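Side-chain contacts in PcyX_EBK42635 (Marine metagenome, PDB 5OWG), which probably uses electrons from ferredoxin for the four-electron reduction of biliverdin to the pigment phycoerythrobilin, as a phage-type bilin reductase: residues E20-E23 and V24-N28; R181-E184 and G185-E188; N197-S200 and E201-K205. All blocks are in the same frame, centred on the assembly; numbering follows the deposited sequence.

Contact 1: E20-E23 and V24-N28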
loop_
_atom_site.group_PDB
_atom_site.type_symbol
_atom_site.label_atom_id
_atom_site.label_comp_id
_atom_site.label_asym_id
_atom_site.label_seq_id
_atom_site.Cartn_x
_atom_site.Cartn_y
_atom_site.Cartn_z
ATOM N N GLU A 20 10.501 -8.118 5.853
ATOM C CA GLU A 20 11.401 -7.001 5.583
ATOM C C GLU A 20 10.617 -5.705 5.426
ATOM O O GLU A 20 11.069 -4.639 5.861
ATOM C CB GLU A 20 12.231 -7.276 4.326
ATOM C CG GLU A 20 13.026 -8.575 4.342
ATOM C CD GLU A 20 13.993 -8.667 5.505
ATOM O OE1 GLU A 20 13.531 -8.757 6.662
ATOM O OE2 GLU A 20 15.218 -8.649 5.263
ATOM N N THR A 21 9.437 -5.777 4.804
ATOM C CA THR A 21 8.593 -4.595 4.661
ATOM C C THR A 21 8.131 -4.080 6.018
ATOM O O THR A 21 8.151 -2.869 6.271
ATOM C CB THR A 21 7.391 -4.923 3.768
ATOM O OG1 THR A 21 7.810 -4.969 2.398
ATOM C CG2 THR A 21 6.272 -3.885 3.919
ATOM N N ILE A 22 7.708 -4.981 6.906
ATOM C CA ILE A 22 7.211 -4.563 8.213
ATOM C C ILE A 22 8.342 -3.981 9.052
ATOM O O ILE A 22 8.134 -3.045 9.833
ATOM C CB ILE A 22 6.523 -5.742 8.923
ATOM C CG1 ILE A 22 5.282 -6.174 8.140
ATOM C CG2 ILE A 22 6.127 -5.360 10.346
ATOM C CD1 ILE A 22 4.698 -7.498 8.582
ATOM N N GLU A 23 9.552 -4.528 8.915
ATOM C CA GLU A 23 10.687 -3.995 9.662
ATOM C C GLU A 23 10.970 -2.550 9.269
ATOM O O GLU A 23 11.223 -1.702 10.132
ATOM C CB GLU A 23 11.922 -4.865 9.431
ATOM C CG GLU A 23 13.140 -4.464 10.259
ATOM C CD GLU A 23 12.908 -4.598 11.752
ATOM O OE1 GLU A 23 11.882 -5.193 12.145
ATOM O OE2 GLU A 23 13.751 -4.110 12.535
ATOM N N VAL A 24 10.931 -2.251 7.970
ATOM C CA VAL A 24 11.181 -0.887 7.512
ATOM C C VAL A 24 10.133 0.061 8.082
ATOM O O VAL A 24 10.459 1.134 8.603
ATOM C CB VAL A 24 11.213 -0.836 5.973
ATOM C CG1 VAL A 24 11.320 0.602 5.473
ATOM C CG2 VAL A 24 12.375 -1.665 5.443
ATOM N N LEU A 25 8.857 -0.323 7.996
ATOM C CA LEU A 25 7.793 0.558 8.469
ATOM C C LEU A 25 7.895 0.790 9.972
ATOM O O LEU A 25 7.629 1.898 10.454
ATOM C CB LEU A 25 6.426 -0.025 8.102
ATOM C CG LEU A 25 6.115 -0.124 6.604
ATOM C CD1 LEU A 25 4.858 -0.941 6.369
ATOM C CD2 LEU A 25 5.962 1.256 5.986
ATOM N N ASN A 26 8.281 -0.238 10.730
ATOM C CA ASN A 26 8.438 -0.072 12.172
ATOM C C ASN A 26 9.618 0.830 12.515
ATOM O O ASN A 26 9.609 1.482 13.566
ATOM C CB ASN A 26 8.612 -1.434 12.846
ATOM C CG ASN A 26 7.324 -2.237 12.880
ATOM O OD1 ASN A 26 6.229 -1.677 12.897
ATOM N ND2 ASN A 26 7.451 -3.557 12.897
ATOM N N ASN A 27 10.633 0.885 11.652
ATOM C CA ASN A 27 11.837 1.656 11.938
ATOM C C ASN A 27 11.716 3.131 11.576
ATOM O O ASN A 27 12.561 3.923 12.008
ATOM C CB ASN A 27 13.035 1.062 11.190
ATOM C CG ASN A 27 13.711 -0.056 11.958
ATOM O OD1 ASN A 27 13.099 -0.707 12.806
ATOM N ND2 ASN A 27 14.988 -0.279 11.668
ATOM N N ASN A 28 10.707 3.517 10.801
ATOM C CA ASN A 28 10.560 4.894 10.342
ATOM C C ASN A 28 9.227 5.514 10.724
ATOM O O ASN A 28 9.179 6.699 11.067
ATOM C CB ASN A 28 10.722 4.959 8.815
ATOM C CG ASN A 28 12.140 4.671 8.366
ATOM O OD1 ASN A 28 12.891 5.584 8.025
ATOM N ND2 ASN A 28 12.512 3.396 8.363
#
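Residues 20-23 run straight on into 24-28 along one alpha-helix, and each amide from Val24 to Asn27 reaches back four residues. Val24 N hydrogen-bonds to Glu20 O, Leu25 N to Thr21 O and Asn26 N to Ile22 O, the last at 3.0 Å; the bond from Asn27 N to Glu23 O is weak. The side chains that meet are therefore neighbours one turn apart. Thr21 and Leu25 run along the same flank, the methyl CG2 of Thr21 4.1 Å from CD1 of Leu25. Threonine suits this buried place because CG2, anti to the backbone N, is turned to the methyl of Leu25 while OG1, beside that N (chi1 -76°), hydrogen-bonds to Trp17 O a turn earlier. This is an amphipathic helix of the bilin reductase fold, an antiparallel sheet with helices on both faces: Leu25 packs on Trp52 and Ile22 on Arg50, both of strand 47-53, whereas Val24 meets Asn174 and Ile177 of helix 161-179. One step round the helix, Ile22 and Asn26 run alongside each other, with CG2 of Ile22 3.4 Å from ND2 of Asn26. The other branch of that amide, OD1, accepts a hydrogen bond from the indole NE1 of Trp52, which helps to set the rotation of the amide. On the exposed side Glu23 and Asn27 slant across one another, their carboxylate and amide planes 65° apart; OE2 of Glu23 and OD1 of Asn27, 3.5 Å apart, are both acceptors and form no bond. Asn28 folds back so that its ND2 donates to Val24 O over 3.1 Å, almost straight at 162° and close to the plane of its own amide.

Contact 2: R181-E184 and G185-E188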
loop_
_atom_site.group_PDB
_atom_site.type_symbol
_atom_site.label_atom_id
_atom_site.label_comp_id
_atom_site.label_asym_id
_atom_site.label_seq_id
_atom_site.Cartn_x
_atom_site.Cartn_y
_atom_site.Cartn_z
ATOM N N ARG A 181 10.557 13.020 2.571
ATOM C CA ARG A 181 10.702 14.069 3.576
ATOM C C ARG A 181 11.109 15.393 2.939
ATOM O O ARG A 181 10.694 16.464 3.395
ATOM C CB ARG A 181 11.729 13.644 4.626
ATOM C CG ARG A 181 11.343 12.398 5.409
ATOM C CD ARG A 181 12.556 11.551 5.767
ATOM N NE ARG A 181 13.471 12.230 6.679
ATOM C CZ ARG A 181 14.711 11.820 6.937
ATOM N NH1 ARG A 181 15.195 10.737 6.344
ATOM N NH2 ARG A 181 15.472 12.499 7.784
ATOM N N ASN A 182 11.913 15.337 1.875
ATOM C CA ASN A 182 12.473 16.538 1.260
ATOM C C ASN A 182 11.447 17.369 0.506
ATOM O O ASN A 182 11.829 18.362 -0.124
ATOM C CB ASN A 182 13.598 16.156 0.297
ATOM C CG ASN A 182 14.791 15.554 1.003
ATOM O OD1 ASN A 182 15.249 16.066 2.024
ATOM N ND2 ASN A 182 15.304 14.455 0.461
ATOM N N HIS A 183 10.166 16.998 0.541
ATOM C CA HIS A 183 9.139 17.665 -0.251
ATOM C C HIS A 183 7.996 18.186 0.613
ATOM O O HIS A 183 6.906 18.458 0.101
ATOM C CB HIS A 183 8.625 16.707 -1.322
ATOM C CG HIS A 183 9.671 16.317 -2.318
ATOM N ND1 HIS A 183 10.026 17.122 -3.379
ATOM C CD2 HIS A 183 10.458 15.218 -2.400
ATOM C CE1 HIS A 183 10.979 16.530 -4.078
ATOM N NE2 HIS A 183 11.259 15.374 -3.505
ATOM N N GLU A 184 8.229 18.329 1.914
ATOM C CA GLU A 184 7.236 18.902 2.809
ATOM C C GLU A 184 7.131 20.408 2.592
ATOM O O GLU A 184 8.135 21.124 2.644
ATOM C CB GLU A 184 7.620 18.601 4.257
ATOM C CG GLU A 184 6.607 19.038 5.296
ATOM C CD GLU A 184 7.153 18.931 6.706
ATOM O OE1 GLU A 184 8.059 19.719 7.054
ATOM O OE2 GLU A 184 6.688 18.052 7.462
ATOM N N GLY A 185 5.910 20.888 2.346
ATOM C CA GLY A 185 5.658 22.304 2.183
ATOM C C GLY A 185 5.697 22.812 0.758
ATOM O O GLY A 185 5.388 23.988 0.529
ATOM N N GLU A 186 6.063 21.972 -0.207
ATOM C CA GLU A 186 6.190 22.390 -1.597
ATOM C C GLU A 186 4.854 22.461 -2.329
ATOM O O GLU A 186 4.855 22.660 -3.549
ATOM C CB GLU A 186 7.118 21.431 -2.344
ATOM C CG GLU A 186 6.479 20.097 -2.680
ATOM C CD GLU A 186 7.454 19.143 -3.329
ATOM O OE1 GLU A 186 8.668 19.440 -3.329
ATOM O OE2 GLU A 186 7.011 18.094 -3.841
ATOM N N ALA A 187 3.730 22.292 -1.636
ATOM C CA ALA A 187 2.435 22.266 -2.302
ATOM C C ALA A 187 1.380 22.888 -1.398
ATOM O O ALA A 187 1.581 23.053 -0.191
ATOM C CB ALA A 187 2.028 20.838 -2.683
ATOM N N GLU A 188 0.247 23.230 -2.006
ATOM C CA GLU A 188 -0.891 23.780 -1.284
ATOM C C GLU A 188 -1.863 22.663 -0.923
ATOM O O GLU A 188 -2.102 21.750 -1.718
ATOM C CB GLU A 188 -1.599 24.845 -2.124
ATOM C CG GLU A 188 -2.829 25.472 -1.471
ATOM C CD GLU A 188 -2.515 26.160 -0.155
ATOM O OE1 GLU A 188 -2.084 25.473 0.794
ATOM O OE2 GLU A 188 -2.698 27.392 -0.072
#
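His183 and Glu186, the first and last residues of a type II beta turn, are joined across it by their side chains. ND1 of His183 donates to OE1 of Glu186 over 2.7 Å, bent only slightly from straight (157°). The acceptor lies at the edge of the imidazole, practically in the ring plane, and is approached on its syn side, 27° out of the carboxylate plane, while ring and carboxylate are steeply turned against each other. Glu186 places its carboxylate here by setting CG between its backbone N and carbonyl carbon (chi1 76°), with the chain extended beyond. This is the tight part: CG of Glu186 comes to 3.3 Å from His183 O, and OE2 of Glu186 to 3.3 Å from CB of His183. The second oxygen is held as well, for OE2 takes a hydrogen bond from NE2 of His117, whose ring also meets that of His183. A carboxylate shared by two imidazoles would probably stabilise added positive charge on them.

The solvent side of the turn is Gly185, exposed at the third position and held by its N through only a weak hydrogen bond to Thr85 OG1. Its backbone angles would drive a CB into Glu184 O, so a residue without a side chain fits. Glu184, its chain extended beyond CG, ties the turn back to the protein by a salt bridge with Arg55. The loop leads from helix 161-179 to helix 189-204, whose N-cap position Glu188 occupies. On the way it rests against Tyr56, between strands 47-53 and 57-67, and against Thr85 and Asn86, between strands 73-82 and 90-96.

Contact 3: N197-S200 and E201-K205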
loop_
_atom_site.group_PDB
_atom_site.type_symbol
_atom_site.label_atom_id
_atom_site.label_comp_id
_atom_site.label_asym_id
_atom_site.label_seq_id
_atom_site.Cartn_x
_atom_site.Cartn_y
_atom_site.Cartn_z
ATOM N N ASN A 197 -6.916 12.201 -3.857
ATOM C CA ASN A 197 -8.252 11.635 -4.023
ATOM C C ASN A 197 -8.460 11.128 -5.445
ATOM O O ASN A 197 -8.910 9.995 -5.654
ATOM C CB ASN A 197 -9.309 12.679 -3.665
ATOM C CG ASN A 197 -9.379 12.950 -2.177
ATOM O OD1 ASN A 197 -8.573 12.438 -1.401
ATOM N ND2 ASN A 197 -10.347 13.764 -1.771
ATOM N N TYR A 198 -8.147 11.963 -6.440
ATOM C CA TYR A 198 -8.259 11.546 -7.835
ATOM C C TYR A 198 -7.578 10.203 -8.062
ATOM O O TYR A 198 -8.075 9.362 -8.820
ATOM C CB TYR A 198 -7.656 12.618 -8.743
ATOM C CG TYR A 198 -7.749 12.320 -10.225
ATOM C CD1 TYR A 198 -8.897 12.623 -10.944
ATOM C CD2 TYR A 198 -6.681 11.750 -10.907
ATOM C CE1 TYR A 198 -8.985 12.357 -12.299
ATOM C CE2 TYR A 198 -6.757 11.481 -12.260
ATOM C CZ TYR A 198 -7.911 11.787 -12.952
ATOM O OH TYR A 198 -7.989 11.520 -14.300
ATOM N N TYR A 199 -6.436 9.983 -7.408
ATOM C CA TYR A 199 -5.779 8.683 -7.466
ATOM C C TYR A 199 -6.613 7.617 -6.768
ATOM O O TYR A 199 -6.643 6.459 -7.203
ATOM C CB TYR A 199 -4.388 8.783 -6.839
ATOM C CG TYR A 199 -3.695 7.457 -6.610
ATOM C CD1 TYR A 199 -3.949 6.705 -5.469
ATOM C CD2 TYR A 199 -2.772 6.965 -7.523
ATOM C CE1 TYR A 199 -3.316 5.497 -5.252
ATOM C CE2 TYR A 199 -2.132 5.758 -7.314
ATOM C CZ TYR A 199 -2.405 5.030 -6.176
ATOM O OH TYR A 199 -1.772 3.828 -5.965
ATOM N N SER A 200 -7.299 7.988 -5.684
ATOM C CA SER A 200 -8.117 7.023 -4.957
ATOM C C SER A 200 -9.386 6.686 -5.730
ATOM O O SER A 200 -9.819 5.528 -5.746
ATOM C CB SER A 200 -8.455 7.568 -3.570
ATOM O OG SER A 200 -7.290 7.679 -2.772
ATOM N N GLU A 201 -9.997 7.683 -6.371
ATOM C CA GLU A 201 -11.147 7.427 -7.230
ATOM C C GLU A 201 -10.807 6.394 -8.297
ATOM O O GLU A 201 -11.486 5.369 -8.431
ATOM C CB GLU A 201 -11.616 8.736 -7.873
ATOM C CG GLU A 201 -12.382 8.560 -9.181
ATOM C CD GLU A 201 -12.910 9.871 -9.723
ATOM O OE1 GLU A 201 -12.537 10.934 -9.182
ATOM O OE2 GLU A 201 -13.697 9.843 -10.692
ATOM N N HIS A 202 -9.748 6.650 -9.068
ATOM C CA HIS A 202 -9.407 5.782 -10.189
ATOM C C HIS A 202 -8.960 4.393 -9.752
ATOM O O HIS A 202 -9.048 3.456 -10.552
ATOM C CB HIS A 202 -8.314 6.431 -11.039
ATOM C CG HIS A 202 -8.842 7.285 -12.149
ATOM N ND1 HIS A 202 -9.137 6.781 -13.396
ATOM C CD2 HIS A 202 -9.131 8.606 -12.198
ATOM C CE1 HIS A 202 -9.585 7.755 -14.168
ATOM N NE2 HIS A 202 -9.591 8.874 -13.464
ATOM N N GLN A 203 -8.486 4.230 -8.514
ATOM C CA GLN A 203 -8.023 2.925 -8.063
ATOM C C GLN A 203 -8.992 2.227 -7.119
ATOM O O GLN A 203 -8.883 1.009 -6.941
ATOM C CB GLN A 203 -6.657 3.041 -7.377
ATOM C CG GLN A 203 -6.007 1.684 -7.159
ATOM C CD GLN A 203 -4.496 1.734 -7.171
ATOM O OE1 GLN A 203 -3.897 2.807 -7.203
ATOM N NE2 GLN A 203 -3.869 0.562 -7.160
ATOM N N GLN A 204 -9.928 2.955 -6.503
ATOM C CA GLN A 204 -10.994 2.288 -5.762
ATOM C C GLN A 204 -11.787 1.362 -6.673
ATOM O O GLN A 204 -12.101 0.225 -6.300
ATOM C CB GLN A 204 -11.926 3.314 -5.119
ATOM C CG GLN A 204 -11.666 3.574 -3.643
ATOM C CD GLN A 204 -12.769 4.394 -3.002
ATOM O OE1 GLN A 204 -13.903 4.409 -3.482
ATOM N NE2 GLN A 204 -12.443 5.082 -1.913
ATOM N N LYS A 205 -12.112 1.832 -7.873
ATOM C CA LYS A 205 -12.888 1.055 -8.831
ATOM C C LYS A 205 -11.990 0.494 -9.928
ATOM O O LYS A 205 -11.375 1.246 -10.683
ATOM C CB LYS A 205 -13.992 1.919 -9.443
ATOM C CG LYS A 205 -14.997 2.441 -8.425
ATOM C CD LYS A 205 -14.811 3.926 -8.136
ATOM C CE LYS A 205 -15.210 4.790 -9.323
ATOM N NZ LYS A 205 -15.377 6.219 -8.941
#
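The rings of Tyr198 and His202 pack obliquely, with centroids 4.7 Å apart and planes at 55°. The CD2 corner of the imidazole sits over one face of the phenol, displaced toward its rim, 3.5 Å from CZ of Tyr198. At the edge of the His202 ring, in its plane, lies the backbone oxygen Tyr198 O, 3.6 Å from CD2 of His202. With CG of Tyr198 anti to its backbone N (chi1 -178°), the phenol runs alongside the imidazole one turn on, and OH of Tyr198 comes to 3.2 Å from NE2 of His202. The imidazole corner thus covers part of one phenol face, and such polar-rimmed aromatics suit an exposed flank. Tyr199 and Gln203 likewise run in the same direction, one turn apart, with ring and amide planes 60° apart; OE1 of Gln203 is modelled too close to the phenol for its exact place to be trusted. Tyr199 also packs on Ile90, and Gln203 on Asp94, of strand 90-96.

Beneath these side chains Glu201 N hydrogen-bonds to Asn197 O over 2.7 Å and His202 N to Tyr198 O. At the last turn Gln203 N makes only weak bonds, to Tyr199 O and Ser200 O, while Gln204 N holds Ser200 O firmly at 2.7 Å. Small Ser200 fits its buried position against Phe232, its OG hydrogen-bonded to Gln196 O, and NE2 of Gln204 reaches Phe232 O. Such i to i+4 side-chain pairs follow from the pitch of the alpha-helix; here they line the final turns of helix 189-204, which flanks the central sheet of the bilin reductase fold.

The three contacts follow one another along the chain, without interleaving. Contacts 1 and 3 lie on opposite sides of the chain's centre, their own centres about 26 Å apart: helix 14-28 leans on strand 47-53, helix 189-204 on strand 90-96 of the same sheet. Contact 2 belongs to the loop joining helix 161-179, the neighbour of contact 1, to helix 189-204, which carries contact 3. Its centre is about 23 Å from that of contact 1 and 22 Å from that of contact 3; none touch. In related bilin reductases the pigment binds between the sheet and the C-terminal helices, so contact 3 is probably the closest to that pocket.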